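Local coordinates for protein tryparedoxin (Leishmania major, PDB 3S9F) that probably acts as a thioredoxin-fold disulfide reductase, passing electrons in the parasite's peroxide detoxification pathway, at residues I85-W90 against A99-M104. Numbering follows the deposited sequence.
Sequences IILASW and AYYAKM
Leu87, on strand 83-89, faces helix 94-101, and its CA lies 7.8 Å from the CA of Tyr101, the nearest pair of the two backbones. A type I turn spans Tyr101 to Met104, with Met104 N donating to Tyr101 O at 2.9 Å.

Both methyls of Leu87 do the touching. With CG anti to the backbone N (chi1 177°), the isobutyl group reaches into the angle between Tyr101 and Met104. Leu87 CD2 sits 3.9 Å from Met104 SD and, slanting against the ring, 4.0 Å from Tyr101 CD1. Leu87 CD1 meets the thioether's end, 3.9 Å from Met104 CE. The methionine, extended beyond CG, runs across the leucine at about a right angle, and its CE also lies over the centre of the Tyr100 ring, 3.4 Å above the plane.

Polar ends are dealt with elsewhere: Tyr101 OH bonds to Trp106 O and Gln37 N, and Tyr100 OH to Ser56 and Thr67, while the Tyr100 ring touches Cys63, which with Cys60 makes up the CxxC motif at the start of helix 61-77. The strand is thus held against the helix and the Tyr101-Met104 turn, within a beta-alpha-beta unit of the thioredoxin fold, by buried apolar packing alone, and Met104 bridges Leu87 to the Tyr100 ring beside that probably redox-active motif.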
ATOM      1  N   ILE A  85      -3.582  -7.922 -14.976  1.00 15.06           N
ATOM      2  CA  ILE A  85      -3.964  -8.833 -13.900  1.00 14.81           C
ATOM      3  C   ILE A  85      -2.895  -8.796 -12.833  1.00 14.49           C
ATOM      4  O   ILE A  85      -1.683  -8.758 -13.141  1.00 15.67           O
ATOM      5  CB  ILE A  85      -4.220 -10.278 -14.384  1.00 14.73           C
ATOM      6  CG1 ILE A  85      -5.411 -10.292 -15.372  1.00 14.39           C
ATOM      7  CG2 ILE A  85      -4.568 -11.200 -13.186  1.00 14.43           C
ATOM      8  CD1 ILE A  85      -5.698 -11.669 -15.962  1.00 13.97           C
ATOM      9  N   ILE A  86      -3.344  -8.787 -11.578  1.00 14.17           N
ATOM     10  CA  ILE A  86      -2.422  -8.833 -10.448  1.00 13.92           C
ATOM     11  C   ILE A  86      -2.735 -10.048  -9.597  1.00 13.36           C
ATOM     12  O   ILE A  86      -3.833 -10.149  -9.041  1.00 13.37           O
ATOM     13  CB  ILE A  86      -2.547  -7.561  -9.549  1.00 14.54           C
ATOM     14  CG1 ILE A  86      -2.256  -6.296 -10.363  1.00 15.67           C
ATOM     15  CG2 ILE A  86      -1.590  -7.698  -8.324  1.00 15.79           C
ATOM     16  CD1 ILE A  86      -2.619  -4.969  -9.652  1.00 17.52           C
ATOM     17  N   LEU A  87      -1.786 -10.969  -9.486  1.00 13.77           N
ATOM     18  CA  LEU A  87      -1.940 -12.124  -8.582  1.00 13.41           C
ATOM     19  C   LEU A  87      -2.022 -11.695  -7.116  1.00 14.13           C
ATOM     20  O   LEU A  87      -1.199 -10.901  -6.658  1.00 14.05           O
ATOM     21  CB  LEU A  87      -0.782 -13.114  -8.782  1.00 14.09           C
ATOM     22  CG  LEU A  87      -0.797 -14.323  -7.832  1.00 13.60           C
ATOM     23  CD1 LEU A  87      -2.016 -15.251  -8.123  1.00 14.65           C
ATOM     24  CD2 LEU A  87       0.520 -15.089  -7.984  1.00 15.37           C
ATOM     25  N   ALA A  88      -3.055 -12.197  -6.415  1.00 13.84           N
ATOM     26  CA  ALA A  88      -3.197 -12.012  -4.970  1.00 14.52           C
ATOM     27  C   ALA A  88      -3.216 -13.428  -4.410  1.00 15.37           C
ATOM     28  O   ALA A  88      -4.278 -14.068  -4.266  1.00 16.49           O
ATOM     29  CB  ALA A  88      -4.480 -11.252  -4.656  1.00 14.11           C
ATOM     30  N   SER A  89      -2.019 -13.913  -4.115  1.00 15.01           N
ATOM     31  CA  SER A  89      -1.794 -15.336  -3.887  1.00 16.36           C
ATOM     32  C   SER A  89      -2.191 -15.827  -2.512  1.00 16.50           C
ATOM     33  O   SER A  89      -1.853 -15.207  -1.506  1.00 16.70           O
ATOM     34  CB  SER A  89      -0.321 -15.677  -4.103  1.00 17.14           C
ATOM     35  OG  SER A  89      -0.134 -17.051  -3.803  1.00 19.88           O
ATOM     36  N   TRP A  90      -2.903 -16.951  -2.482  1.00 17.22           N
ATOM     37  CA  TRP A  90      -3.188 -17.634  -1.236  1.00 18.58           C
ATOM     38  C   TRP A  90      -2.115 -18.678  -0.881  1.00 20.02           C
ATOM     39  O   TRP A  90      -2.295 -19.450   0.060  1.00 22.07           O
ATOM     40  CB  TRP A  90      -4.564 -18.287  -1.298  1.00 19.79           C
ATOM     41  CG  TRP A  90      -5.727 -17.334  -1.099  1.00 19.52           C
ATOM     42  CD1 TRP A  90      -5.740 -15.965  -1.230  1.00 19.08           C
ATOM     43  CD2 TRP A  90      -7.052 -17.717  -0.739  1.00 21.04           C
ATOM     44  NE1 TRP A  90      -7.018 -15.476  -0.968  1.00 18.84           N
ATOM     45  CE2 TRP A  90      -7.836 -16.537  -0.673  1.00 20.27           C
ATOM     46  CE3 TRP A  90      -7.660 -18.955  -0.481  1.00 22.65           C
ATOM     47  CZ2 TRP A  90      -9.201 -16.561  -0.340  1.00 20.72           C
ATOM     48  CZ3 TRP A  90      -9.003 -18.985  -0.150  1.00 24.42           C
ATOM     49  CH2 TRP A  90      -9.769 -17.787  -0.098  1.00 22.45           C
ATOM     50  N   ALA A  99       6.858 -20.926  -7.892  1.00 23.31           N
ATOM     51  CA  ALA A  99       6.637 -21.998  -8.910  1.00 25.50           C
ATOM     52  C   ALA A  99       5.364 -21.694  -9.712  1.00 23.74           C
ATOM     53  O   ALA A  99       5.310 -21.886 -10.942  1.00 24.34           O
ATOM     54  CB  ALA A  99       6.526 -23.364  -8.252  1.00 25.94           C
ATOM     55  N   TYR A 100       4.335 -21.264  -8.989  1.00 22.63           N
ATOM     56  CA  TYR A 100       3.025 -20.948  -9.567  1.00 21.64           C
ATOM     57  C   TYR A 100       3.022 -19.638 -10.337  1.00 21.03           C
ATOM     58  O   TYR A 100       2.512 -19.574 -11.459  1.00 19.96           O
ATOM     59  CB  TYR A 100       1.956 -20.963  -8.458  1.00 21.41           C
ATOM     60  CG  TYR A 100       0.502 -20.882  -8.915  1.00 22.18           C
ATOM     61  CD1 TYR A 100       0.058 -21.542 -10.069  1.00 24.06           C
ATOM     62  CD2 TYR A 100      -0.423 -20.182  -8.160  1.00 20.30           C
ATOM     63  CE1 TYR A 100      -1.304 -21.456 -10.467  1.00 24.16           C
ATOM     64  CE2 TYR A 100      -1.773 -20.105  -8.533  1.00 20.33           C
ATOM     65  CZ  TYR A 100      -2.192 -20.745  -9.670  1.00 21.14           C
ATOM     66  OH  TYR A 100      -3.508 -20.680 -10.020  1.00 21.15           O
ATOM     67  N   TYR A 101       3.598 -18.593  -9.751  1.00 20.18           N
ATOM     68  CA  TYR A 101       3.618 -17.297 -10.426  1.00 19.45           C
ATOM     69  C   TYR A 101       4.458 -17.365 -11.704  1.00 20.68           C
ATOM     70  O   TYR A 101       4.188 -16.665 -12.680  1.00 20.60           O
ATOM     71  CB  TYR A 101       4.155 -16.203  -9.501  1.00 18.68           C
ATOM     72  CG  TYR A 101       4.289 -14.859 -10.196  1.00 18.26           C
ATOM     73  CD1 TYR A 101       3.177 -14.223 -10.781  1.00 16.31           C
ATOM     74  CD2 TYR A 101       5.525 -14.217 -10.257  1.00 19.93           C
ATOM     75  CE1 TYR A 101       3.312 -12.980 -11.408  1.00 17.15           C
ATOM     76  CE2 TYR A 101       5.677 -12.989 -10.893  1.00 19.05           C
ATOM     77  CZ  TYR A 101       4.566 -12.378 -11.463  1.00 18.64           C
ATOM     78  OH  TYR A 101       4.711 -11.170 -12.097  1.00 19.09           O
ATOM     79  N   ALA A 102       5.446 -18.249 -11.718  1.00 21.84           N
ATOM     80  CA  ALA A 102       6.283 -18.455 -12.917  1.00 23.20           C
ATOM     81  C   ALA A 102       5.478 -18.851 -14.158  1.00 24.64           C
ATOM     82  O   ALA A 102       5.916 -18.619 -15.292  1.00 25.75           O
ATOM     83  CB  ALA A 102       7.362 -19.527 -12.638  1.00 25.15           C
ATOM     84  N   LYS A 103       4.311 -19.453 -13.934  1.00 24.56           N
ATOM     85  CA  LYS A 103       3.418 -19.881 -15.016  1.00 25.44           C
ATOM     86  C   LYS A 103       2.560 -18.718 -15.556  1.00 23.96           C
ATOM     87  O   LYS A 103       1.857 -18.871 -16.557  1.00 25.10           O
ATOM     88  CB  LYS A 103       2.514 -21.007 -14.511  1.00 25.59           C
ATOM     89  CG  LYS A 103       3.304 -22.266 -14.156  1.00 30.34           C
ATOM     90  CD  LYS A 103       2.412 -23.374 -13.635  1.00 34.56           C
ATOM     91  CE  LYS A 103       3.172 -24.684 -13.668  1.00 36.92           C
ATOM     92  NZ  LYS A 103       2.501 -25.743 -12.881  1.00 39.28           N
ATOM     93  N   MET A 104       2.615 -17.576 -14.883  1.00 22.18           N
ATOM     94  CA  MET A 104       1.741 -16.434 -15.218  1.00 21.45           C
ATOM     95  C   MET A 104       2.480 -15.309 -15.918  1.00 22.87           C
ATOM     96  O   MET A 104       3.622 -15.011 -15.570  1.00 24.78           O
ATOM     97  CB  MET A 104       1.093 -15.890 -13.946  1.00 20.03           C
ATOM     98  CG  MET A 104       0.278 -16.924 -13.217  1.00 18.07           C
ATOM     99  SD  MET A 104      -0.131 -16.332 -11.575  1.00 18.44           S
ATOM    100  CE  MET A 104      -0.970 -17.769 -10.976  1.00 19.35           C
TER